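Local coordinates for protein NAD-dependent formate dehydrogenase gamma subunit (Cupriavidus necator, PDB 6VW7) that carries one [2Fe-2S] cluster in a thioredoxin-like domain and, with the beta subunit, probably passes electrons between formate oxidation and NAD, at residues 36-39 with 44-47; 84-89 with 151-156. One frame throughout, in Å; residues are numbered along the deposited sequence.

Contact 1 of 2, residues 36-39 with 44-47; sequences HEIQ and YIPD
Gln39, Ile45 and Ile38 bury the most surface here, where the chain leaves a helix and folds back against it. The carboxamide end of Gln39 lies across the tip of Ile45: OE1 of Gln39 comes to 3.5 Å from CD1 of Ile45, and the two side chains cross at about a right angle. Gln39 sends CG anti to the backbone N (chi1 -179°) and continues extended, which carries its amide past the isoleucine to the backbone of the 73-75 loop. There OE1 accepts from Arg75 N and NE2 donates to His73 O, two bonds that fix the amide's rotation. Ile38 meets the returning chain with its CG2 branch, which sits 3.6 Å from Tyr44 O and packs on Pro46 CD and Ile45 CG1. No hydrogen bond joins the two segments, and the buried N and O of Tyr44 have no polar partner in the model. Beyond the pair, Ile17 of helix 14-24 touches both Ile38 and Pro46, while Ile45 packs on Phe74 and bonds through its backbone to Arg75. The turn thus joins the end of helix 31-42 to helix 14-24 and the 73-75 loop, ahead of helix 50-57.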
loop_
_atom_site.group_PDB
_atom_site.type_symbol
_atom_site.label_atom_id
_atom_site.label_comp_id
_atom_site.label_asym_id
_atom_site.label_seq_id
_atom_site.Cartn_x
_atom_site.Cartn_y
_atom_site.Cartn_z
ATOM N N HIS A 36 16.968 10.740 -4.377
ATOM C CA HIS A 36 16.187 10.056 -5.409
ATOM C C HIS A 36 16.582 10.510 -6.817
ATOM O O HIS A 36 16.735 9.689 -7.729
ATOM C CB HIS A 36 14.695 10.297 -5.186
ATOM C CG HIS A 36 14.092 9.411 -4.134
ATOM N ND1 HIS A 36 14.167 8.035 -4.188
ATOM C CD2 HIS A 36 13.406 9.708 -3.004
ATOM C CE1 HIS A 36 13.537 7.522 -3.144
ATOM N NE2 HIS A 36 13.078 8.516 -2.404
ATOM N N GLU A 37 16.704 11.819 -7.029
ATOM C CA GLU A 37 17.000 12.295 -8.385
ATOM C C GLU A 37 18.402 11.883 -8.833
ATOM O O GLU A 37 18.601 11.524 -9.998
ATOM C CB GLU A 37 16.843 13.815 -8.471
ATOM C CG GLU A 37 17.054 14.402 -9.889
ATOM C CD GLU A 37 15.973 14.000 -10.898
ATOM O OE1 GLU A 37 15.002 13.303 -10.512
ATOM O OE2 GLU A 37 16.101 14.387 -12.087
ATOM N N ILE A 38 19.380 11.925 -7.924
ATOM C CA ILE A 38 20.722 11.431 -8.236
ATOM C C ILE A 38 20.677 9.948 -8.594
ATOM O O ILE A 38 21.179 9.531 -9.640
ATOM C CB ILE A 38 21.689 11.688 -7.063
ATOM C CG1 ILE A 38 21.815 13.189 -6.781
ATOM C CG2 ILE A 38 23.060 11.100 -7.392
ATOM C CD1 ILE A 38 22.668 13.532 -5.533
ATOM N N GLN A 39 20.068 9.127 -7.731
ATOM C CA GLN A 39 19.970 7.696 -8.014
ATOM C C GLN A 39 19.170 7.427 -9.289
ATOM O O GLN A 39 19.510 6.523 -10.061
ATOM C CB GLN A 39 19.351 6.952 -6.819
ATOM C CG GLN A 39 19.225 5.437 -7.029
ATOM C CD GLN A 39 19.308 4.650 -5.738
ATOM O OE1 GLN A 39 20.243 4.824 -4.951
ATOM N NE2 GLN A 39 18.332 3.772 -5.511
ATOM N N TYR A 44 23.050 5.467 -8.868
ATOM C CA TYR A 44 23.500 5.301 -7.489
ATOM C C TYR A 44 23.870 6.677 -6.963
ATOM O O TYR A 44 23.884 7.656 -7.707
ATOM C CB TYR A 44 24.697 4.339 -7.395
ATOM C CG TYR A 44 25.939 4.811 -8.138
ATOM C CD1 TYR A 44 25.984 4.822 -9.532
ATOM C CD2 TYR A 44 27.064 5.251 -7.448
ATOM C CE1 TYR A 44 27.122 5.267 -10.222
ATOM C CE2 TYR A 44 28.207 5.686 -8.128
ATOM C CZ TYR A 44 28.227 5.691 -9.515
ATOM O OH TYR A 44 29.347 6.129 -10.192
ATOM N N ILE A 45 24.190 6.745 -5.675
ATOM C CA ILE A 45 24.662 8.004 -5.114
ATOM C C ILE A 45 26.162 7.862 -4.876
ATOM O O ILE A 45 26.570 7.170 -3.931
ATOM C CB ILE A 45 23.923 8.370 -3.821
ATOM C CG1 ILE A 45 22.431 8.573 -4.110
ATOM C CG2 ILE A 45 24.534 9.615 -3.182
ATOM C CD1 ILE A 45 21.592 7.616 -3.382
ATOM N N PRO A 46 27.011 8.500 -5.684
ATOM C CA PRO A 46 28.458 8.347 -5.493
ATOM C C PRO A 46 28.901 9.052 -4.228
ATOM O O PRO A 46 28.346 10.084 -3.842
ATOM C CB PRO A 46 29.064 9.016 -6.733
ATOM C CG PRO A 46 27.897 9.445 -7.602
ATOM C CD PRO A 46 26.684 9.465 -6.753
ATOM N N ASP A 47 29.933 8.487 -3.590
ATOM C CA ASP A 47 30.493 9.108 -2.392
ATOM C C ASP A 47 30.878 10.557 -2.656
ATOM O O ASP A 47 30.753 11.414 -1.773
ATOM C CB ASP A 47 31.714 8.320 -1.912
ATOM C CG ASP A 47 31.343 7.087 -1.084
ATOM O OD1 ASP A 47 30.167 6.934 -0.674
ATOM O OD2 ASP A 47 32.251 6.256 -0.862
#

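Contact 2 of 2, residues 84-89 with 151-156; sequences VQVCRA and RRFDAL. With FES (Fe2/s2 (inorganic) cluster), chain E.
Strand 84-87 and helix segment 151-156 keep their backbones well apart, Val86 CA lying 10.0 Å from Phe153 CA, and side chains bridge the gap. The bridge is the ring of Phe153. With CG turned opposite the backbone N (chi1 -175°), the ring spans the gap to the strand, and its CE1 corner does the touching: CG1 of Val84 is 4.0 Å from CE1 of Phe153, and CG2 of Val86 is 4.3 Å from the same atom. Both methyls approach the ring obliquely. The two valines, alternate residues of the strand, point to the same side of the sheet and share one ring, an apolar contact without hydrogen bonds between the segments.

At its far end the strand delivers Cys87 to the cluster. SG of Cys87 binds the iron FE1 at 2.4 Å, and Cys92 SG is also an iron ligand. The backbone N of Ala89 donates to Cys87 SG over 3.4 Å at 167°, a nearly straight bond that helps hold the cysteine sulfur in place. Ala89, the N-cap of helix 90-94, brings its CB to 3.7 Å from the cluster sulfide S2. Arg88 forms a salt bridge with Glu436 of the beta subunit.

Strand 82-87 runs between strands 121-126 and 138-140, with Val84 also touching Val138 and Val140. Phe153 packs further on Leu100, Ala104 and Leu108 of helix 97-108, so helix 150-160 and helix 97-108 meet on this side of the thioredoxin-like sheet.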
loop_
_atom_site.group_PDB
_atom_site.type_symbol
_atom_site.label_atom_id
_atom_site.label_comp_id
_atom_site.label_asym_id
_atom_site.label_seq_id
_atom_site.Cartn_x
_atom_site.Cartn_y
_atom_site.Cartn_z
ATOM N N VAL A 84 16.222 -7.048 -10.022
ATOM C CA VAL A 84 15.073 -7.931 -9.870
ATOM C C VAL A 84 14.765 -8.010 -8.379
ATOM O O VAL A 84 15.586 -8.517 -7.610
ATOM C CB VAL A 84 15.358 -9.325 -10.446
ATOM C CG1 VAL A 84 14.157 -10.237 -10.241
ATOM C CG2 VAL A 84 15.717 -9.228 -11.912
ATOM N N GLN A 85 13.608 -7.477 -7.964
ATOM C CA GLN A 85 13.155 -7.516 -6.572
ATOM C C GLN A 85 12.159 -8.652 -6.397
ATOM O O GLN A 85 11.147 -8.700 -7.104
ATOM C CB GLN A 85 12.504 -6.197 -6.148
ATOM C CG GLN A 85 13.398 -4.980 -6.311
ATOM C CD GLN A 85 12.658 -3.692 -6.012
ATOM O OE1 GLN A 85 12.335 -3.417 -4.869
ATOM N NE2 GLN A 85 12.401 -2.895 -7.038
ATOM N N VAL A 86 12.441 -9.547 -5.454
ATOM C CA VAL A 86 11.571 -10.671 -5.115
ATOM C C VAL A 86 10.934 -10.386 -3.757
ATOM O O VAL A 86 11.638 -10.185 -2.757
ATOM C CB VAL A 86 12.356 -11.994 -5.089
ATOM C CG1 VAL A 86 11.443 -13.171 -4.705
ATOM C CG2 VAL A 86 13.057 -12.221 -6.434
ATOM N N CYS A 87 9.605 -10.378 -3.711
ATOM C CA CYS A 87 8.925 -10.102 -2.454
ATOM C C CYS A 87 9.114 -11.253 -1.475
ATOM O O CYS A 87 8.969 -12.422 -1.840
ATOM C CB CYS A 87 7.438 -9.846 -2.668
ATOM S SG CYS A 87 6.649 -9.466 -1.076
ATOM N N ARG A 88 9.465 -10.907 -0.235
ATOM C CA ARG A 88 9.726 -11.864 0.828
ATOM C C ARG A 88 8.716 -11.787 1.962
ATOM O O ARG A 88 8.879 -12.484 2.969
ATOM C CB ARG A 88 11.136 -11.652 1.388
ATOM C CG ARG A 88 12.291 -12.042 0.462
ATOM C CD ARG A 88 13.550 -12.155 1.321
ATOM N NE ARG A 88 13.310 -13.024 2.477
ATOM C CZ ARG A 88 13.779 -12.793 3.707
ATOM N NH1 ARG A 88 14.532 -11.723 3.957
ATOM N NH2 ARG A 88 13.494 -13.638 4.693
ATOM N N ALA A 89 7.693 -10.946 1.841
ATOM C CA ALA A 89 6.781 -10.668 2.938
ATOM C C ALA A 89 5.647 -11.698 2.985
ATOM O O ALA A 89 5.550 -12.596 2.141
ATOM C CB ALA A 89 6.238 -9.245 2.824
ATOM N N ARG A 151 9.294 -21.560 -13.269
ATOM C CA ARG A 151 9.246 -21.431 -14.722
ATOM C C ARG A 151 9.125 -19.968 -15.136
ATOM O O ARG A 151 9.929 -19.473 -15.936
ATOM C CB ARG A 151 8.094 -22.261 -15.292
ATOM N N ARG A 152 8.141 -19.247 -14.583
ATOM C CA ARG A 152 7.952 -17.858 -14.991
ATOM C C ARG A 152 9.153 -16.996 -14.634
ATOM O O ARG A 152 9.487 -16.067 -15.377
ATOM C CB ARG A 152 6.678 -17.279 -14.371
ATOM C CG ARG A 152 5.396 -17.930 -14.885
ATOM C CD ARG A 152 4.151 -17.152 -14.458
ATOM N NE ARG A 152 3.223 -17.991 -13.699
ATOM C CZ ARG A 152 1.987 -18.301 -14.090
ATOM N NH1 ARG A 152 1.511 -17.828 -15.235
ATOM N NH2 ARG A 152 1.219 -19.070 -13.326
ATOM N N PHE A 153 9.812 -17.280 -13.505
ATOM C CA PHE A 153 11.017 -16.535 -13.156
ATOM C C PHE A 153 12.090 -16.700 -14.225
ATOM O O PHE A 153 12.623 -15.710 -14.740
ATOM C CB PHE A 153 11.552 -16.976 -11.794
ATOM C CG PHE A 153 12.728 -16.160 -11.314
ATOM C CD1 PHE A 153 12.538 -14.967 -10.635
ATOM C CD2 PHE A 153 14.029 -16.579 -11.562
ATOM C CE1 PHE A 153 13.624 -14.215 -10.209
ATOM C CE2 PHE A 153 15.114 -15.831 -11.131
ATOM C CZ PHE A 153 14.908 -14.649 -10.455
ATOM N N ASP A 154 12.414 -17.948 -14.580
ATOM C CA ASP A 154 13.430 -18.179 -15.604
ATOM C C ASP A 154 13.043 -17.517 -16.917
ATOM O O ASP A 154 13.902 -16.978 -17.623
ATOM C CB ASP A 154 13.652 -19.677 -15.816
ATOM C CG ASP A 154 14.210 -20.365 -14.587
ATOM O OD1 ASP A 154 14.612 -19.656 -13.636
ATOM O OD2 ASP A 154 14.265 -21.613 -14.583
ATOM N N ALA A 155 11.752 -17.547 -17.259
ATOM C CA ALA A 155 11.293 -16.909 -18.488
ATOM C C ALA A 155 11.553 -15.408 -18.456
ATOM O O ALA A 155 12.093 -14.841 -19.412
ATOM C CB ALA A 155 9.809 -17.197 -18.710
ATOM N N LEU A 156 11.189 -14.745 -17.356
ATOM C CA LEU A 156 11.358 -13.298 -17.311
ATOM C C LEU A 156 12.833 -12.903 -17.252
ATOM O O LEU A 156 13.218 -11.866 -17.805
ATOM C CB LEU A 156 10.553 -12.707 -16.148
ATOM C CG LEU A 156 11.009 -12.765 -14.689
ATOM C CD1 LEU A 156 11.903 -11.586 -14.342
ATOM C CD2 LEU A 156 9.785 -12.778 -13.781
HETATM FE FE1 FES E . 4.310 -9.746 -1.485
HETATM FE FE2 FES E . 2.485 -7.948 -0.640
HETATM S S1 FES E . 3.273 -8.210 -2.716
HETATM S S2 FES E . 3.405 -9.656 0.499
#

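Overall arrangement
From the N terminus the chain first builds helices, and contact 1 closes a short loop as the 44-47 segment turns back on helix 31-42. Helices 50-57 and 61-70 follow before the chain enters the sheet at strand 82-87. Contact 2 opens there and closes only at helix 150-160, spanning helices 90-94 and 97-108, the remaining strands and the other cluster ligands. The two contacts therefore run in series, neither nested nor crossed, on opposite sides of the chain's centre, with centres about 26 Å apart. Contact 1 belongs to the N-terminal helices; contact 2 packs the last helix on the sheet whose strand 82-87 carries a cluster ligand.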